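Local coordinates for ORF59 (Human herpesvirus 8, PDB 3HSL), which acts as the processivity subunit of the viral DNA polymerase in lytic DNA replication, probably sliding along the template and preventing the polymerase from dissociating, at residues G64-N69 / K297-L302; R170-G175 / S228-L233. All coordinates share one frame; numbering follows the deposited sequence.

Contact 1: G64-N69 / K297-L302; sequences GLRIKN and KLSVLL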
loop_
_atom_site.group_PDB
_atom_site.type_symbol
_atom_site.label_atom_id
_atom_site.label_comp_id
_atom_site.label_asym_id
_atom_site.label_seq_id
_atom_site.Cartn_x
_atom_site.Cartn_y
_atom_site.Cartn_z
ATOM N N GLY A 64 12.446 -3.655 17.677
ATOM C CA GLY A 64 13.128 -4.827 17.216
ATOM C C GLY A 64 12.300 -6.095 17.360
ATOM O O GLY A 64 12.010 -6.552 18.484
ATOM N N LEU A 65 11.912 -6.660 16.217
ATOM C CA LEU A 65 11.204 -7.932 16.165
ATOM C C LEU A 65 12.281 -8.920 15.732
ATOM O O LEU A 65 12.935 -8.675 14.729
ATOM C CB LEU A 65 10.109 -7.899 15.106
ATOM C CG LEU A 65 9.495 -9.251 14.723
ATOM C CD1 LEU A 65 8.879 -9.974 15.920
ATOM C CD2 LEU A 65 8.458 -9.058 13.629
ATOM N N ARG A 66 12.482 -10.022 16.455
ATOM C CA ARG A 66 13.549 -10.968 16.062
ATOM C C ARG A 66 13.007 -12.379 16.073
ATOM O O ARG A 66 12.433 -12.835 17.050
ATOM C CB ARG A 66 14.680 -10.832 17.039
ATOM C CG ARG A 66 14.839 -9.383 17.373
ATOM C CD ARG A 66 15.290 -9.342 18.759
ATOM N NE ARG A 66 14.480 -8.347 19.424
ATOM C CZ ARG A 66 14.409 -8.224 20.736
ATOM N NH1 ARG A 66 15.109 -9.035 21.527
ATOM N NH2 ARG A 66 13.632 -7.285 21.243
ATOM N N ILE A 67 13.198 -13.069 14.965
ATOM C CA ILE A 67 12.666 -14.396 14.801
ATOM C C ILE A 67 13.781 -15.426 14.547
ATOM O O ILE A 67 14.461 -15.404 13.516
ATOM C CB ILE A 67 11.624 -14.326 13.652
ATOM C CG1 ILE A 67 10.645 -13.160 13.936
ATOM C CG2 ILE A 67 10.922 -15.691 13.431
ATOM C CD1 ILE A 67 9.866 -12.644 12.731
ATOM N N LYS A 68 13.951 -16.324 15.512
ATOM C CA LYS A 68 14.944 -17.377 15.446
ATOM C C LYS A 68 14.342 -18.565 14.687
ATOM O O LYS A 68 13.120 -18.654 14.558
ATOM C CB LYS A 68 15.372 -17.787 16.867
ATOM N N ASN A 69 15.211 -19.457 14.192
ATOM C CA ASN A 69 14.829 -20.677 13.468
ATOM C C ASN A 69 13.809 -20.576 12.348
ATOM O O ASN A 69 13.049 -21.517 12.124
ATOM C CB ASN A 69 14.350 -21.724 14.469
ATOM C CG ASN A 69 15.456 -22.199 15.375
ATOM O OD1 ASN A 69 16.470 -22.756 14.916
ATOM N ND2 ASN A 69 15.271 -21.990 16.676
ATOM N N LYS A 297 11.059 -12.466 19.825
ATOM C CA LYS A 297 11.321 -11.420 20.801
ATOM C C LYS A 297 10.930 -10.084 20.186
ATOM O O LYS A 297 11.296 -9.781 19.033
ATOM C CB LYS A 297 12.767 -11.376 21.292
ATOM C CG LYS A 297 13.152 -12.513 22.201
ATOM C CD LYS A 297 14.484 -12.230 22.864
ATOM C CE LYS A 297 14.891 -13.357 23.788
ATOM N NZ LYS A 297 15.071 -14.609 23.000
ATOM N N LEU A 298 10.187 -9.296 20.963
ATOM C CA LEU A 298 9.718 -7.985 20.550
ATOM C C LEU A 298 9.955 -6.954 21.650
ATOM O O LEU A 298 9.469 -7.115 22.773
ATOM C CB LEU A 298 8.220 -8.033 20.226
ATOM C CG LEU A 298 7.548 -6.724 19.758
ATOM C CD1 LEU A 298 8.158 -6.242 18.456
ATOM C CD2 LEU A 298 6.032 -6.833 19.600
ATOM N N SER A 299 10.697 -5.893 21.342
ATOM C CA SER A 299 10.919 -4.856 22.348
ATOM C C SER A 299 11.272 -3.561 21.674
ATOM O O SER A 299 11.506 -3.537 20.481
ATOM C CB SER A 299 12.037 -5.238 23.314
ATOM O OG SER A 299 13.285 -5.189 22.663
ATOM N N VAL A 300 11.308 -2.484 22.449
ATOM C CA VAL A 300 11.655 -1.167 21.944
ATOM C C VAL A 300 12.612 -0.547 22.947
ATOM O O VAL A 300 12.295 -0.441 24.113
ATOM C CB VAL A 300 10.423 -0.241 21.814
ATOM C CG1 VAL A 300 10.837 1.091 21.278
ATOM C CG2 VAL A 300 9.323 -0.856 20.911
ATOM N N LEU A 301 13.785 -0.143 22.491
ATOM C CA LEU A 301 14.768 0.488 23.348
ATOM C C LEU A 301 14.485 1.978 23.363
ATOM O O LEU A 301 14.483 2.616 22.308
ATOM C CB LEU A 301 16.163 0.254 22.794
ATOM C CG LEU A 301 16.536 -1.214 22.622
ATOM C CD1 LEU A 301 17.926 -1.373 22.067
ATOM C CD2 LEU A 301 16.406 -1.948 23.932
ATOM N N LEU A 302 14.240 2.535 24.550
ATOM C CA LEU A 302 13.968 3.967 24.679
ATOM C C LEU A 302 15.253 4.661 25.025
ATOM O O LEU A 302 15.866 4.378 26.059
ATOM C CB LEU A 302 12.919 4.254 25.749
ATOM C CG LEU A 302 11.526 3.676 25.536
ATOM C CD1 LEU A 302 10.685 4.108 26.711
ATOM C CD2 LEU A 302 10.887 4.137 24.234
#
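The carbonyl oxygen of G64 is held by three donors: S299 N from across the strand pair, at 3.2 Å from G64 O, and NE and NH2 of R66, which grip G64 O side-on from its own strand. NE sits above the carbonyl plane, 3.2 Å from G64 O, while the carbonyl oxygen lies near the plane of the guanidinium. Bends at chi2 and chi3 (147° and -133°) turn the edge of the guanidinium, with NE and NH2, to G64 O. K297 CB lies over one face near the rim, 3.3 Å from R66 NH1, the two side chains running at a slant to each other. The backbones pair antiparallel. G64 and S299 form one hydrogen-bonded pair and R66 and K297 the other, where R66 N donates to K297 O at 2.8 Å. Between them, L65 and L298 form a non-hydrogen-bonded pair on the face away from the side chains of R66, K297 and S299, with L65 CB 4.2 Å from L298 CD1. L65 also packs on I31 of helix 18-35. This pairing joins strand 61-67 of the N-terminal half to strand 296-302 of the C-terminal half, consistent with the two-domain processivity fold of this family. Outside the pair, S299 OG bonds to E283 and R66 NH1 makes a salt bridge to D160, whose carboxylate probably offsets the buried charge of R66, since NH1 lies 5.8 Å from K297 NZ.

Contact 2: R170-G175 / S228-L233; sequences RLLLCG and SGWDGL
R170 CD lies over one face of the six-membered ring of W230, 4.2 Å from its centroid and 18° off the ring normal, a CH-pi contact made by the aliphatic part of the arginine. The two side chains run antiparallel alongside each other, and the guanidinium is turned 76° from the indole plane instead of stacking on it. The bend at chi3 (75°) brings a face of the guanidinium against G229 O, which is 3.3 Å from R170 CD. At the ring's edge, near its plane, W230 CH2 meets L171 O at 3.4 Å. L172 CB approaches W230 CZ3 obliquely at 3.8 Å. L233 CD1 packs against R170 CD from the other end of the loop segment, 4.1 Å away. No hydrogen bond links the two segments: a loop between strands 214-222 and 241-243 folds over the end of strand 169-172, which itself pairs antiparallel with strands 241-243 and 270-276. Farther out, W230 NE1 bonds to E285, the indole rests on I275 and V287, and L233 packs on V241 and V243.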
loop_
_atom_site.group_PDB
_atom_site.type_symbol
_atom_site.label_atom_id
_atom_site.label_comp_id
_atom_site.label_asym_id
_atom_site.label_seq_id
_atom_site.Cartn_x
_atom_site.Cartn_y
_atom_site.Cartn_z
ATOM N N ARG A 170 13.335 -4.212 36.897
ATOM C CA ARG A 170 12.296 -4.439 35.905
ATOM C C ARG A 170 10.918 -4.388 36.544
ATOM O O ARG A 170 10.767 -4.658 37.734
ATOM C CB ARG A 170 12.538 -5.744 35.113
ATOM C CG ARG A 170 12.289 -7.041 35.855
ATOM C CD ARG A 170 12.749 -8.264 35.079
ATOM N NE ARG A 170 14.208 -8.411 35.091
ATOM C CZ ARG A 170 14.896 -9.068 36.039
ATOM N NH1 ARG A 170 14.276 -9.647 37.064
ATOM N NH2 ARG A 170 16.218 -9.152 35.971
ATOM N N LEU A 171 9.928 -4.033 35.726
ATOM C CA LEU A 171 8.533 -3.892 36.137
ATOM C C LEU A 171 7.535 -4.534 35.169
ATOM O O LEU A 171 7.676 -4.394 33.950
ATOM C CB LEU A 171 8.201 -2.405 36.236
ATOM C CG LEU A 171 6.767 -1.990 36.575
ATOM C CD1 LEU A 171 6.384 -2.391 38.004
ATOM C CD2 LEU A 171 6.587 -0.501 36.387
ATOM N N LEU A 172 6.534 -5.230 35.721
ATOM C CA LEU A 172 5.479 -5.872 34.922
ATOM C C LEU A 172 4.114 -5.480 35.471
ATOM O O LEU A 172 3.725 -5.900 36.564
ATOM C CB LEU A 172 5.627 -7.388 34.889
ATOM C CG LEU A 172 4.586 -8.087 34.007
ATOM C CD1 LEU A 172 4.609 -7.586 32.574
ATOM C CD2 LEU A 172 4.780 -9.581 34.039
ATOM N N LEU A 173 3.385 -4.671 34.702
ATOM C CA LEU A 173 2.080 -4.190 35.147
ATOM C C LEU A 173 0.996 -5.030 34.537
ATOM O O LEU A 173 1.153 -5.511 33.416
ATOM C CB LEU A 173 1.840 -2.750 34.684
ATOM C CG LEU A 173 3.017 -1.784 34.609
ATOM C CD1 LEU A 173 3.767 -2.051 33.236
ATOM C CD2 LEU A 173 2.543 -0.328 34.669
ATOM N N CYS A 174 -0.103 -5.204 35.267
ATOM C CA CYS A 174 -1.234 -5.963 34.761
ATOM C C CYS A 174 -1.996 -5.159 33.699
ATOM O O CYS A 174 -1.700 -3.990 33.455
ATOM C CB CYS A 174 -2.162 -6.390 35.905
ATOM S SG CYS A 174 -2.849 -5.061 36.951
ATOM N N GLY A 175 -2.979 -5.799 33.068
ATOM C CA GLY A 175 -3.801 -5.168 32.041
ATOM C C GLY A 175 -4.444 -3.886 32.526
ATOM O O GLY A 175 -4.254 -2.835 31.918
ATOM N N SER A 228 15.070 -14.216 37.125
ATOM C CA SER A 228 15.799 -13.867 35.909
ATOM C C SER A 228 14.825 -13.737 34.756
ATOM O O SER A 228 13.958 -14.594 34.562
ATOM C CB SER A 228 16.873 -14.911 35.590
ATOM O OG SER A 228 16.291 -16.174 35.350
ATOM N N GLY A 229 14.970 -12.664 33.987
ATOM C CA GLY A 229 14.076 -12.422 32.868
ATOM C C GLY A 229 12.714 -12.178 33.472
ATOM O O GLY A 229 12.609 -11.560 34.529
ATOM N N TRP A 230 11.670 -12.663 32.812
ATOM C CA TRP A 230 10.315 -12.469 33.313
ATOM C C TRP A 230 9.722 -13.651 34.079
ATOM O O TRP A 230 8.792 -13.462 34.865
ATOM C CB TRP A 230 9.373 -12.044 32.189
ATOM C CG TRP A 230 9.787 -10.773 31.508
ATOM C CD1 TRP A 230 10.375 -10.651 30.284
ATOM C CD2 TRP A 230 9.647 -9.441 32.017
ATOM N NE1 TRP A 230 10.608 -9.331 29.997
ATOM C CE2 TRP A 230 10.170 -8.566 31.045
ATOM C CE3 TRP A 230 9.130 -8.903 33.199
ATOM C CZ2 TRP A 230 10.191 -7.184 31.217
ATOM C CZ3 TRP A 230 9.154 -7.526 33.367
ATOM C CH2 TRP A 230 9.681 -6.684 32.381
ATOM N N ASP A 231 10.246 -14.856 33.860
ATOM C CA ASP A 231 9.730 -16.047 34.556
ATOM C C ASP A 231 9.738 -15.804 36.065
ATOM O O ASP A 231 10.740 -15.344 36.616
ATOM C CB ASP A 231 10.520 -17.299 34.163
ATOM C CG ASP A 231 10.406 -17.619 32.671
ATOM O OD1 ASP A 231 9.447 -17.150 32.021
ATOM O OD2 ASP A 231 11.272 -18.343 32.135
ATOM N N GLY A 232 8.627 -16.103 36.730
ATOM C CA GLY A 232 8.528 -15.877 38.174
ATOM C C GLY A 232 8.073 -14.463 38.528
ATOM O O GLY A 232 8.513 -13.887 39.529
ATOM N N LEU A 233 7.191 -13.919 37.688
ATOM C CA LEU A 233 6.581 -12.594 37.821
ATOM C C LEU A 233 5.294 -12.602 36.980
ATOM O O LEU A 233 4.879 -11.552 36.471
ATOM C CB LEU A 233 7.501 -11.481 37.297
ATOM C CG LEU A 233 8.853 -10.996 37.841
ATOM C CD1 LEU A 233 9.445 -9.951 36.915
ATOM C CD2 LEU A 233 8.748 -10.402 39.224
#

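How the contacts relate
The centre of contact 1 lies about 3 Å, and that of contact 2 about 17 Å, from the centre of the chain; the two centres are 17 Å apart, with nearest atoms about 8 Å apart. Along the chain, contact 2 is nested inside the long loop that contact 1 closes. Strands 282-288 and 270-276 lie in succession between strand 296-302 of contact 1 and strand 169-172 of contact 2. Strand 282-288 serves both, supplying an acidic residue to each contact, E283 and E285. Contact 1 thus joins the two halves of the molecule at its middle, whereas contact 2 covers strands within the C-terminal half.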